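Periplasmic sugar-binding domain protein (Pseudomonas fluorescens Pf-5, PDB 3H75) probably binds a carbohydrate in the periplasm, as a two-domain member of the bacterial solute-binding protein 2 family. Local coordinates at residues Glu16-Ser21 with Ala260-Leu265; Ser21-Met26 with Leu37-Ala42; Glu55-Arg60 with Gln83-Lys88; Pro63-Leu68 with Val271-Asp276. All blocks are in the same frame, centred on the assembly; numbering follows the deposited sequence.

In the fold
Contacts 2, 3 and 4 all belong to the domain built on the parallel sheet, while contact 1 lies where its helix 17-33 meets the chain returning from the other domain, its centre about 6 Å from the centre of the chain. Contacts 1 and 2 share Ser21 and have centres about 10 Å apart. Contact 4 lies about 13 Å from contact 2, centre to centre, and joins it through CE of Met26 and SE of Met67, 3.7 Å apart. Contact 3, about 14 Å from contact 4, is tied to it by Lys88, next to Leu66 in the sheet. A glycerol and a sulfate, probably from the crystallisation liquor, lie at contact 1; contact 3 is about 28 Å from it, between centres.

Contact 1: residues Glu16-Ser21 with Ala260-Leu265; sequences ETFWVS and AGHFTL. With SO4 (sulfate ion), chain B.
Phe18 lays its ring against one face of the His262 imidazole in an offset stack, the centroids 4.3 Å apart and the planes inclined by 20°. The CE1-CZ side of the phenyl ring makes the overlap, with CE1 of Phe18 3.2 Å from NE2 of His262, over the rim of the imidazole. With CG of Phe18 anti to the backbone N (chi1 171°), the ring reaches out from the first turn of helix 17-33 to this neighbour. The same CE1 meets CB of Phe263 at 3.6 Å, and the Phe263 ring turns an edge to the carbonyl O of Ser21, whose hydroxyl is bonded to Asp311. Residues 260-265 carry the chain from strand 257-260 in one domain to helix 265-277 on the other, a crossing between domains as in type I periplasmic binding proteins, where the sugar cleft lies between the two. A glycerol, probably from the crystallisation liquor, is hydrogen-bonded to NE2 of His262, and such molecules often mark pockets. An alanine in place of His262 is likely to leave the Phe18 ring without its stacking partner and the glycerol oxygen without this bond. CE2 of the same phenyl ring stands above the centre of the Trp19 indole. Trp19 in turn directs NE1 to O2 of a sulfate, probably a crystallisation ion, 3.0 Å away, and Arg44 also holds it. At the turn, the backbone angles of Gly261 would press a CB against the preceding carbonyl, and OG1 of Thr264 bonds to O of Gly261 at 2.7 Å, lying almost in line with the C=O bond.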
# COMPACT_ATOMS: atom_id res chain seq x y z
N GLU A 16 -2.49 -11.75 -6.82
CA GLU A 16 -3.07 -10.49 -6.35
C GLU A 16 -2.30 -9.33 -6.96
O GLU A 16 -1.13 -9.12 -6.64
CB GLU A 16 -3.03 -10.45 -4.83
CG GLU A 16 -3.68 -9.22 -4.22
CD GLU A 16 -3.81 -9.31 -2.72
OE1 GLU A 16 -3.52 -10.38 -2.14
OE2 GLU A 16 -4.21 -8.30 -2.10
N THR A 17 -2.97 -8.55 -7.81
CA THR A 17 -2.32 -7.45 -8.51
C THR A 17 -1.36 -6.58 -7.71
O THR A 17 -0.20 -6.42 -8.10
CB THR A 17 -3.35 -6.56 -9.20
OG1 THR A 17 -4.19 -7.38 -10.02
CG2 THR A 17 -2.67 -5.52 -10.07
N PHE A 18 -1.81 -6.01 -6.60
CA PHE A 18 -0.94 -5.15 -5.82
C PHE A 18 0.30 -5.85 -5.31
O PHE A 18 1.41 -5.35 -5.47
CB PHE A 18 -1.66 -4.56 -4.61
CG PHE A 18 -0.74 -3.83 -3.67
CD1 PHE A 18 -0.24 -2.57 -4.00
CD2 PHE A 18 -0.28 -4.45 -2.51
CE1 PHE A 18 0.70 -1.94 -3.19
CE2 PHE A 18 0.67 -3.83 -1.69
CZ PHE A 18 1.16 -2.57 -2.03
N TRP A 19 0.10 -7.00 -4.67
CA TRP A 19 1.23 -7.72 -4.11
C TRP A 19 2.18 -8.29 -5.15
O TRP A 19 3.37 -8.45 -4.88
CB TRP A 19 0.72 -8.77 -3.12
CG TRP A 19 0.41 -8.12 -1.79
CD1 TRP A 19 -0.81 -8.01 -1.19
CD2 TRP A 19 1.34 -7.45 -0.94
NE1 TRP A 19 -0.69 -7.30 -0.01
CE2 TRP A 19 0.62 -6.94 0.16
CE3 TRP A 19 2.72 -7.22 -1.01
CZ2 TRP A 19 1.23 -6.22 1.19
CZ3 TRP A 19 3.33 -6.50 0.02
CH2 TRP A 19 2.58 -6.01 1.10
N VAL A 20 1.67 -8.58 -6.35
CA VAL A 20 2.54 -9.06 -7.41
C VAL A 20 3.38 -7.87 -7.90
O VAL A 20 4.57 -8.01 -8.17
CB VAL A 20 1.72 -9.65 -8.58
CG1 VAL A 20 2.63 -9.90 -9.78
CG2 VAL A 20 1.06 -10.95 -8.14
N SER A 21 2.76 -6.70 -8.00
CA SER A 21 3.48 -5.51 -8.43
C SER A 21 4.57 -5.15 -7.42
O SER A 21 5.66 -4.70 -7.79
CB SER A 21 2.52 -4.33 -8.61
OG SER A 21 1.69 -4.56 -9.74
N ALA A 260 -1.56 6.32 -5.22
CA ALA A 260 -0.63 5.26 -5.58
C ALA A 260 0.79 5.62 -5.22
O ALA A 260 1.10 6.78 -4.97
CB ALA A 260 -0.73 4.96 -7.07
N GLY A 261 1.65 4.60 -5.19
CA GLY A 261 3.05 4.82 -4.88
C GLY A 261 3.65 3.85 -3.88
O GLY A 261 4.85 3.58 -3.93
N HIS A 262 2.84 3.31 -2.98
CA HIS A 262 3.38 2.41 -1.97
C HIS A 262 3.84 1.04 -2.47
O HIS A 262 4.50 0.31 -1.74
CB HIS A 262 2.40 2.25 -0.79
CG HIS A 262 1.18 1.44 -1.10
ND1 HIS A 262 0.41 1.64 -2.23
CD2 HIS A 262 0.55 0.48 -0.39
CE1 HIS A 262 -0.64 0.83 -2.20
NE2 HIS A 262 -0.58 0.12 -1.09
N PHE A 263 3.51 0.70 -3.72
CA PHE A 263 3.94 -0.58 -4.26
C PHE A 263 5.46 -0.58 -4.45
O PHE A 263 6.05 -1.63 -4.68
CB PHE A 263 3.24 -0.89 -5.59
CG PHE A 263 3.79 -0.13 -6.77
CD1 PHE A 263 4.81 -0.66 -7.56
CD2 PHE A 263 3.27 1.12 -7.10
CE1 PHE A 263 5.31 0.04 -8.66
CE2 PHE A 263 3.76 1.82 -8.19
CZ PHE A 263 4.78 1.29 -8.97
N THR A 264 6.07 0.59 -4.35
CA THR A 264 7.51 0.71 -4.53
C THR A 264 8.29 0.49 -3.23
O THR A 264 9.51 0.35 -3.26
CB THR A 264 7.91 2.12 -5.04
OG1 THR A 264 7.49 3.10 -4.09
CG2 THR A 264 7.28 2.40 -6.39
N LEU A 265 7.60 0.46 -2.10
CA LEU A 265 8.29 0.33 -0.81
C LEU A 265 9.28 -0.82 -0.70
O LEU A 265 10.37 -0.65 -0.16
CB LEU A 265 7.28 0.26 0.33
CG LEU A 265 7.86 0.66 1.70
CD1 LEU A 265 6.75 1.21 2.58
CD2 LEU A 265 8.53 -0.53 2.34
S SO4 B . -2.37 -5.99 3.50
O1 SO4 B . -2.53 -4.59 3.93
O2 SO4 B . -2.47 -6.06 2.04
O3 SO4 B . -1.04 -6.45 3.93
O4 SO4 B . -3.42 -6.82 4.12

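Contact 2: residues Ser21-Met26 with Leu37-Ala42; sequences SYSQFM and LRILYA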
# COMPACT_ATOMS: atom_id res chain seq x y z
N SER A 21 2.76 -6.70 -8.00
CA SER A 21 3.48 -5.51 -8.43
C SER A 21 4.57 -5.15 -7.42
O SER A 21 5.66 -4.70 -7.79
CB SER A 21 2.52 -4.33 -8.61
OG SER A 21 1.69 -4.56 -9.74
N TYR A 22 4.27 -5.35 -6.14
CA TYR A 22 5.21 -5.07 -5.06
C TYR A 22 6.41 -6.01 -5.26
O TYR A 22 7.56 -5.59 -5.18
CB TYR A 22 4.52 -5.35 -3.72
CG TYR A 22 5.22 -4.82 -2.49
CD1 TYR A 22 4.80 -3.63 -1.88
CD2 TYR A 22 6.24 -5.54 -1.87
CE1 TYR A 22 5.37 -3.19 -0.69
CE2 TYR A 22 6.83 -5.10 -0.68
CZ TYR A 22 6.38 -3.93 -0.09
OH TYR A 22 6.90 -3.53 1.12
N SER A 23 6.12 -7.29 -5.51
CA SER A 23 7.16 -8.29 -5.73
C SER A 23 8.00 -8.00 -6.97
O SER A 23 9.23 -8.08 -6.92
CB SER A 23 6.53 -9.68 -5.88
OG SER A 23 5.98 -10.12 -4.66
N GLN A 24 7.35 -7.65 -8.07
CA GLN A 24 8.07 -7.38 -9.31
C GLN A 24 9.01 -6.20 -9.17
O GLN A 24 10.12 -6.21 -9.72
CB GLN A 24 7.09 -7.13 -10.46
CG GLN A 24 6.20 -8.33 -10.77
CD GLN A 24 7.01 -9.58 -11.08
OE1 GLN A 24 7.73 -9.64 -12.07
NE2 GLN A 24 6.89 -10.60 -10.22
N PHE A 25 8.59 -5.17 -8.43
CA PHE A 25 9.44 -4.00 -8.23
C PHE A 25 10.67 -4.42 -7.41
O PHE A 25 11.79 -4.01 -7.70
CB PHE A 25 8.67 -2.89 -7.50
CG PHE A 25 9.34 -1.55 -7.56
CD1 PHE A 25 9.37 -0.83 -8.75
CD2 PHE A 25 9.96 -1.00 -6.44
CE1 PHE A 25 10.01 0.42 -8.83
CE2 PHE A 25 10.61 0.24 -6.51
CZ PHE A 25 10.63 0.95 -7.71
N MSE A 26 10.45 -5.26 -6.40
CA MSE A 26 11.55 -5.74 -5.57
C MSE A 26 12.53 -6.58 -6.38
O MSE A 26 13.74 -6.45 -6.23
CB MSE A 26 11.03 -6.60 -4.42
CG MSE A 26 10.31 -5.86 -3.32
SE MSE A 26 9.74 -7.08 -1.92
CE MSE A 26 11.46 -7.40 -1.10
N LEU A 37 17.29 -12.66 -3.67
CA LEU A 37 15.96 -12.50 -3.09
C LEU A 37 15.01 -13.66 -3.33
O LEU A 37 14.92 -14.19 -4.44
CB LEU A 37 15.31 -11.22 -3.64
CG LEU A 37 13.82 -11.01 -3.38
CD1 LEU A 37 13.57 -10.68 -1.91
CD2 LEU A 37 13.33 -9.87 -4.27
N ARG A 38 14.30 -14.03 -2.28
CA ARG A 38 13.32 -15.09 -2.35
C ARG A 38 12.03 -14.53 -1.75
O ARG A 38 12.04 -13.97 -0.65
CB ARG A 38 13.79 -16.32 -1.58
CG ARG A 38 15.01 -16.98 -2.20
CD ARG A 38 15.46 -18.19 -1.38
NE ARG A 38 14.32 -18.96 -0.92
CZ ARG A 38 13.35 -19.41 -1.71
NH1 ARG A 38 13.38 -19.17 -3.02
NH2 ARG A 38 12.34 -20.09 -1.19
N ILE A 39 10.93 -14.67 -2.48
CA ILE A 39 9.65 -14.18 -2.02
C ILE A 39 8.69 -15.34 -1.79
O ILE A 39 8.44 -16.14 -2.69
CB ILE A 39 9.02 -13.21 -3.05
CG1 ILE A 39 9.91 -11.97 -3.20
CG2 ILE A 39 7.62 -12.80 -2.60
CD1 ILE A 39 9.45 -11.01 -4.28
N LEU A 40 8.17 -15.43 -0.57
CA LEU A 40 7.24 -16.49 -0.20
C LEU A 40 5.85 -15.88 -0.01
O LEU A 40 5.67 -15.01 0.85
CB LEU A 40 7.67 -17.16 1.10
CG LEU A 40 9.09 -17.73 1.15
CD1 LEU A 40 9.33 -18.36 2.52
CD2 LEU A 40 9.28 -18.76 0.05
N TYR A 41 4.88 -16.32 -0.80
CA TYR A 41 3.52 -15.82 -0.69
C TYR A 41 2.71 -16.57 0.37
O TYR A 41 2.78 -17.79 0.46
CB TYR A 41 2.79 -15.95 -2.04
CG TYR A 41 3.15 -14.88 -3.04
CD1 TYR A 41 2.52 -13.64 -3.00
CD2 TYR A 41 4.13 -15.10 -4.02
CE1 TYR A 41 2.84 -12.64 -3.93
CE2 TYR A 41 4.46 -14.11 -4.94
CZ TYR A 41 3.81 -12.89 -4.89
OH TYR A 41 4.11 -11.91 -5.81
N ALA A 42 1.93 -15.83 1.15
CA ALA A 42 1.09 -16.45 2.17
C ALA A 42 -0.23 -16.91 1.58
O ALA A 42 -0.95 -17.70 2.18
CB ALA A 42 0.82 -15.46 3.30
O HOH W 1 5.49 -12.61 -7.93
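Ser23 and Met26 of helix 17-33 pack on Leu37, Ile39 and Tyr41 of strand 36-41, a helix-on-strand contact inside the beta-alpha-beta unit formed by strand 5-10, that helix and strand 36-41. The helix runs back over the strand it leads into: the two short axes lie 10.2 Å apart and point in nearly opposite senses, at 172°. Strand 36-41 is the outermost on this side of the parallel sheet, and its backbone is paired with strand 5-10 through Phe8 and Asn10.

Toward the start of the strand the contact is apolar. The selenomethionine Met26 bends at its third torsion (74°), which turns CE toward CD1 of Leu37, 4.0 Å away; the two side chains cross at about a right angle. The other leucine methyl, CD2, rests 4.0 Å from the carbonyl O of Met26. Leu270 of helix 265-277 touches both side chains from outside the unit. Ile39 comes next, its CD1 placed 3.6 Å from CB of Ser23, at the pair whose CA atoms are nearest across the contact.

Toward the end of the strand the contact becomes polar. OG of Ser23 is hydrogen-bonded to OH of Tyr41 at 2.8 Å and also to the carbonyl O of Trp19, one turn back in its own helix. CG2 of Ile39 lies over one face of the Tyr41 ring. The phenol oxygen, OH of Tyr41, has a further partner in a water 2.6 Å away, near the ring plane, which takes a weak bond from NE2 of Gln24.

Contact 3: residues Glu55-Arg60 with Gln83-Lys88; sequences ELFQGR and QGSGIK
An ST turn at Ser85, in the loop that joins helix 74-82 to strand 88-93, receives the ring of Phe57 from the last turn of helix 46-58. The site is an outer corner of the alpha/beta domain, where helices 46-58 and 74-82, which flank the parallel sheet, both end. Ser85 sets up the turn: its OG takes the backbone N-H of Ile87 at 3.2 Å, with an N-H...O angle of 161°, and is also bonded to the carbonyl O of Ser82. With a chi1 of 69°, OG sits between its own backbone N and carbonyl carbon, a placement that brings it within range of the amide two residues on. Gly84 and Gly86, on either side of the serine, both have positive phi, and at Gly86 a CB would run into the carbonyl before it.

Phe57 meets the loop with a single flank of its ring. CD1 of Phe57 lies 3.7 Å from CB of Ser85, in an oblique approach, and CE1 of Phe57 is 3.9 Å from OG of Ser85. CD1 of Ile87 comes in at the ring edge, near its plane. Elsewhere the ring rests on Ile78, Leu81 and Ser82 of helix 74-82, while both Ile87 and Phe57 touch Leu66 of strand 65-69.

Just past Phe57 the helix runs out: Gly59 is the first residue to leave helical angles, and its N makes weak bonds to the carbonyl O of Glu55 and of Leu56. Across the contact, CD1 of Phe57 and CD1 of Ile87 are 3.8 Å apart.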
# COMPACT_ATOMS: atom_id res chain seq x y z
N GLU A 55 9.75 -22.14 10.19
CA GLU A 55 10.59 -23.14 9.55
C GLU A 55 11.90 -22.57 9.02
O GLU A 55 12.90 -23.29 8.92
CB GLU A 55 9.79 -23.86 8.46
CG GLU A 55 8.68 -24.74 9.05
CD GLU A 55 7.84 -25.45 8.01
OE1 GLU A 55 8.41 -26.04 7.07
OE2 GLU A 55 6.60 -25.44 8.15
N LEU A 56 11.92 -21.28 8.69
CA LEU A 56 13.14 -20.64 8.20
C LEU A 56 14.17 -20.58 9.33
O LEU A 56 15.36 -20.82 9.12
CB LEU A 56 12.86 -19.22 7.71
CG LEU A 56 12.61 -18.98 6.22
CD1 LEU A 56 12.29 -17.51 5.99
CD2 LEU A 56 13.84 -19.39 5.41
N PHE A 57 13.70 -20.24 10.53
CA PHE A 57 14.58 -20.14 11.69
C PHE A 57 15.14 -21.50 12.11
O PHE A 57 16.25 -21.58 12.64
CB PHE A 57 13.84 -19.52 12.88
CG PHE A 57 13.33 -18.13 12.62
CD1 PHE A 57 14.15 -17.17 12.04
CD2 PHE A 57 12.04 -17.77 13.00
CE1 PHE A 57 13.69 -15.87 11.84
CE2 PHE A 57 11.58 -16.48 12.81
CZ PHE A 57 12.40 -15.53 12.22
N GLN A 58 14.38 -22.56 11.87
CA GLN A 58 14.82 -23.90 12.24
C GLN A 58 15.67 -24.58 11.18
O GLN A 58 16.32 -25.59 11.45
CB GLN A 58 13.61 -24.79 12.54
CG GLN A 58 12.65 -24.23 13.57
CD GLN A 58 11.49 -25.17 13.84
OE1 GLN A 58 11.28 -26.14 13.11
NE2 GLN A 58 10.72 -24.88 14.88
N GLY A 59 15.66 -24.04 9.97
CA GLY A 59 16.44 -24.64 8.90
C GLY A 59 17.85 -24.11 8.74
O GLY A 59 18.26 -23.18 9.44
N ARG A 60 18.59 -24.71 7.83
CA ARG A 60 19.96 -24.31 7.55
C ARG A 60 19.96 -23.30 6.40
O ARG A 60 18.91 -23.01 5.83
CB ARG A 60 20.82 -25.52 7.17
CG ARG A 60 21.27 -26.36 8.37
CD ARG A 60 21.84 -27.70 7.93
NE ARG A 60 22.85 -27.56 6.88
CZ ARG A 60 24.02 -26.93 7.04
NH1 ARG A 60 24.32 -26.37 8.20
NH2 ARG A 60 24.87 -26.86 6.02
N GLN A 83 14.64 -14.62 17.73
CA GLN A 83 15.66 -14.46 18.75
C GLN A 83 16.73 -15.55 18.70
O GLN A 83 16.44 -16.74 18.84
CB GLN A 83 15.01 -14.43 20.14
CG GLN A 83 13.99 -13.29 20.28
CD GLN A 83 13.33 -13.25 21.64
OE1 GLN A 83 12.71 -14.23 22.08
NE2 GLN A 83 13.44 -12.11 22.32
N GLY A 84 17.98 -15.13 18.48
CA GLY A 84 19.09 -16.06 18.42
C GLY A 84 19.26 -16.77 17.09
O GLY A 84 20.08 -17.69 16.98
N SER A 85 18.52 -16.34 16.08
CA SER A 85 18.60 -16.96 14.76
C SER A 85 19.75 -16.42 13.93
O SER A 85 20.19 -17.05 12.97
CB SER A 85 17.29 -16.74 13.99
OG SER A 85 17.15 -15.37 13.64
N GLY A 86 20.24 -15.23 14.29
CA GLY A 86 21.33 -14.63 13.55
C GLY A 86 20.84 -13.91 12.31
O GLY A 86 21.62 -13.30 11.58
N ILE A 87 19.54 -13.99 12.06
CA ILE A 87 18.94 -13.33 10.90
C ILE A 87 18.49 -11.93 11.28
O ILE A 87 17.88 -11.73 12.33
CB ILE A 87 17.71 -14.10 10.39
CG1 ILE A 87 18.11 -15.54 10.03
CG2 ILE A 87 17.13 -13.40 9.16
CD1 ILE A 87 16.94 -16.40 9.58
N LYS A 88 18.81 -10.97 10.43
CA LYS A 88 18.42 -9.58 10.66
C LYS A 88 17.00 -9.42 10.14
O LYS A 88 16.67 -9.91 9.06
CB LYS A 88 19.37 -8.63 9.92
CG LYS A 88 20.80 -8.62 10.47
CD LYS A 88 21.70 -7.71 9.64
CE LYS A 88 23.10 -7.62 10.22
NZ LYS A 88 23.94 -6.67 9.45

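Contact 4: residues Pro63-Leu68 with Val271-Asp276; sequences PDYLML and VALHDD
Tyr65 and Asp276 make the polar link between strand 65-69 and helix 265-277, which pass with short axes 11.1 Å apart. OH of Tyr65 donates a short hydrogen bond of 2.5 Å to OD2 of Asp276, on the lone pair turned away from the other carboxylate oxygen. OD2 lies close to the plane of the tyrosine ring, while the carboxylate itself is rotated 75° against it. CG of Asp276 stands anti to its backbone N (chi1 177°), which extends the carboxylate off the helix toward the phenol. Lys88, on the adjoining strand, adds a salt bridge to the same OD2.

The apolar contacts centre on Leu273, one turn earlier in the helix. CD2 of Leu273 meets CD1 of Tyr65 at 3.7 Å, while CD1 of Leu273 reaches CE of the selenomethionine Met67 at 3.3 Å, tighter than usual for two carbons, and also comes near the base of the tyrosine. Phe90 of strand 88-93 also touches Leu273.

A phenylalanine in place of Tyr65 would probably still pack on Leu273 but would leave OD2 of Asp276 without its hydroxyl donor. All four residues are buried, and OD2 is gripped by a phenol and an ammonium group together; this probably keeps Asp276 ionised and fixes the rotation of its carboxylate, fastening the helix to two strands of the sheet.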
# COMPACT_ATOMS: atom_id res chain seq x y z
N PRO A 63 18.79 -16.88 5.50
CA PRO A 63 19.10 -15.67 4.73
C PRO A 63 19.73 -14.63 5.65
O PRO A 63 19.64 -14.74 6.87
CB PRO A 63 17.73 -15.23 4.22
CG PRO A 63 16.84 -15.60 5.38
CD PRO A 63 17.34 -16.98 5.75
N ASP A 64 20.38 -13.63 5.07
CA ASP A 64 20.98 -12.58 5.88
C ASP A 64 19.87 -11.75 6.50
O ASP A 64 19.95 -11.35 7.66
CB ASP A 64 21.88 -11.68 5.03
CG ASP A 64 23.10 -12.41 4.49
OD1 ASP A 64 23.76 -13.12 5.28
OD2 ASP A 64 23.40 -12.27 3.29
N TYR A 65 18.83 -11.50 5.71
CA TYR A 65 17.69 -10.70 6.15
C TYR A 65 16.35 -11.40 5.91
O TYR A 65 16.19 -12.14 4.93
CB TYR A 65 17.65 -9.37 5.38
CG TYR A 65 18.87 -8.51 5.56
CD1 TYR A 65 18.94 -7.57 6.58
CD2 TYR A 65 19.96 -8.64 4.70
CE1 TYR A 65 20.08 -6.78 6.76
CE2 TYR A 65 21.11 -7.86 4.87
CZ TYR A 65 21.15 -6.93 5.90
OH TYR A 65 22.29 -6.17 6.08
N LEU A 66 15.41 -11.14 6.81
CA LEU A 66 14.05 -11.66 6.72
C LEU A 66 13.18 -10.41 6.74
O LEU A 66 13.20 -9.65 7.70
CB LEU A 66 13.73 -12.55 7.93
CG LEU A 66 12.66 -13.65 7.87
CD1 LEU A 66 11.79 -13.57 9.12
CD2 LEU A 66 11.81 -13.54 6.61
N MSE A 67 12.44 -10.18 5.66
CA MSE A 67 11.56 -9.02 5.56
C MSE A 67 10.11 -9.47 5.68
O MSE A 67 9.72 -10.47 5.10
CB MSE A 67 11.77 -8.32 4.23
CG MSE A 67 11.11 -6.96 4.14
SE MSE A 67 11.39 -6.19 2.39
CE MSE A 67 13.28 -6.43 2.20
N LEU A 68 9.32 -8.73 6.45
CA LEU A 68 7.92 -9.09 6.63
C LEU A 68 7.07 -7.86 6.86
O LEU A 68 7.57 -6.82 7.30
CB LEU A 68 7.76 -10.04 7.82
CG LEU A 68 8.27 -9.50 9.17
CD1 LEU A 68 7.38 -10.01 10.30
CD2 LEU A 68 9.72 -9.91 9.37
N VAL A 271 17.17 -1.43 -1.18
CA VAL A 271 18.29 -0.50 -1.31
C VAL A 271 18.86 -0.29 0.10
O VAL A 271 20.07 -0.31 0.30
CB VAL A 271 17.86 0.87 -1.86
CG1 VAL A 271 19.02 1.86 -1.79
CG2 VAL A 271 17.38 0.73 -3.30
N ALA A 272 17.97 -0.09 1.07
CA ALA A 272 18.39 0.12 2.45
C ALA A 272 19.11 -1.11 3.02
O ALA A 272 20.13 -0.97 3.70
CB ALA A 272 17.18 0.47 3.32
N LEU A 273 18.58 -2.30 2.75
CA LEU A 273 19.21 -3.52 3.25
C LEU A 273 20.54 -3.75 2.56
O LEU A 273 21.50 -4.20 3.18
CB LEU A 273 18.29 -4.72 3.06
CG LEU A 273 17.01 -4.66 3.90
CD1 LEU A 273 16.22 -5.94 3.72
CD2 LEU A 273 17.36 -4.45 5.37
N HIS A 274 20.59 -3.45 1.27
CA HIS A 274 21.82 -3.59 0.50
C HIS A 274 22.90 -2.75 1.17
O HIS A 274 24.04 -3.19 1.36
CB HIS A 274 21.58 -3.12 -0.94
CG HIS A 274 22.84 -2.87 -1.72
ND1 HIS A 274 23.58 -1.72 -1.59
CD2 HIS A 274 23.47 -3.62 -2.66
CE1 HIS A 274 24.61 -1.76 -2.42
NE2 HIS A 274 24.56 -2.91 -3.08
N ASP A 275 22.54 -1.52 1.54
CA ASP A 275 23.49 -0.62 2.18
C ASP A 275 23.82 -1.06 3.60
O ASP A 275 24.96 -0.92 4.04
CB ASP A 275 22.94 0.81 2.18
CG ASP A 275 23.01 1.45 0.80
OD1 ASP A 275 23.49 0.79 -0.14
OD2 ASP A 275 22.58 2.62 0.66
N ASP A 276 22.85 -1.61 4.32
CA ASP A 276 23.12 -2.07 5.68
C ASP A 276 24.19 -3.16 5.66
O ASP A 276 25.07 -3.18 6.52
CB ASP A 276 21.86 -2.64 6.33
CG ASP A 276 22.13 -3.19 7.72
OD1 ASP A 276 22.33 -2.37 8.65
OD2 ASP A 276 22.16 -4.42 7.89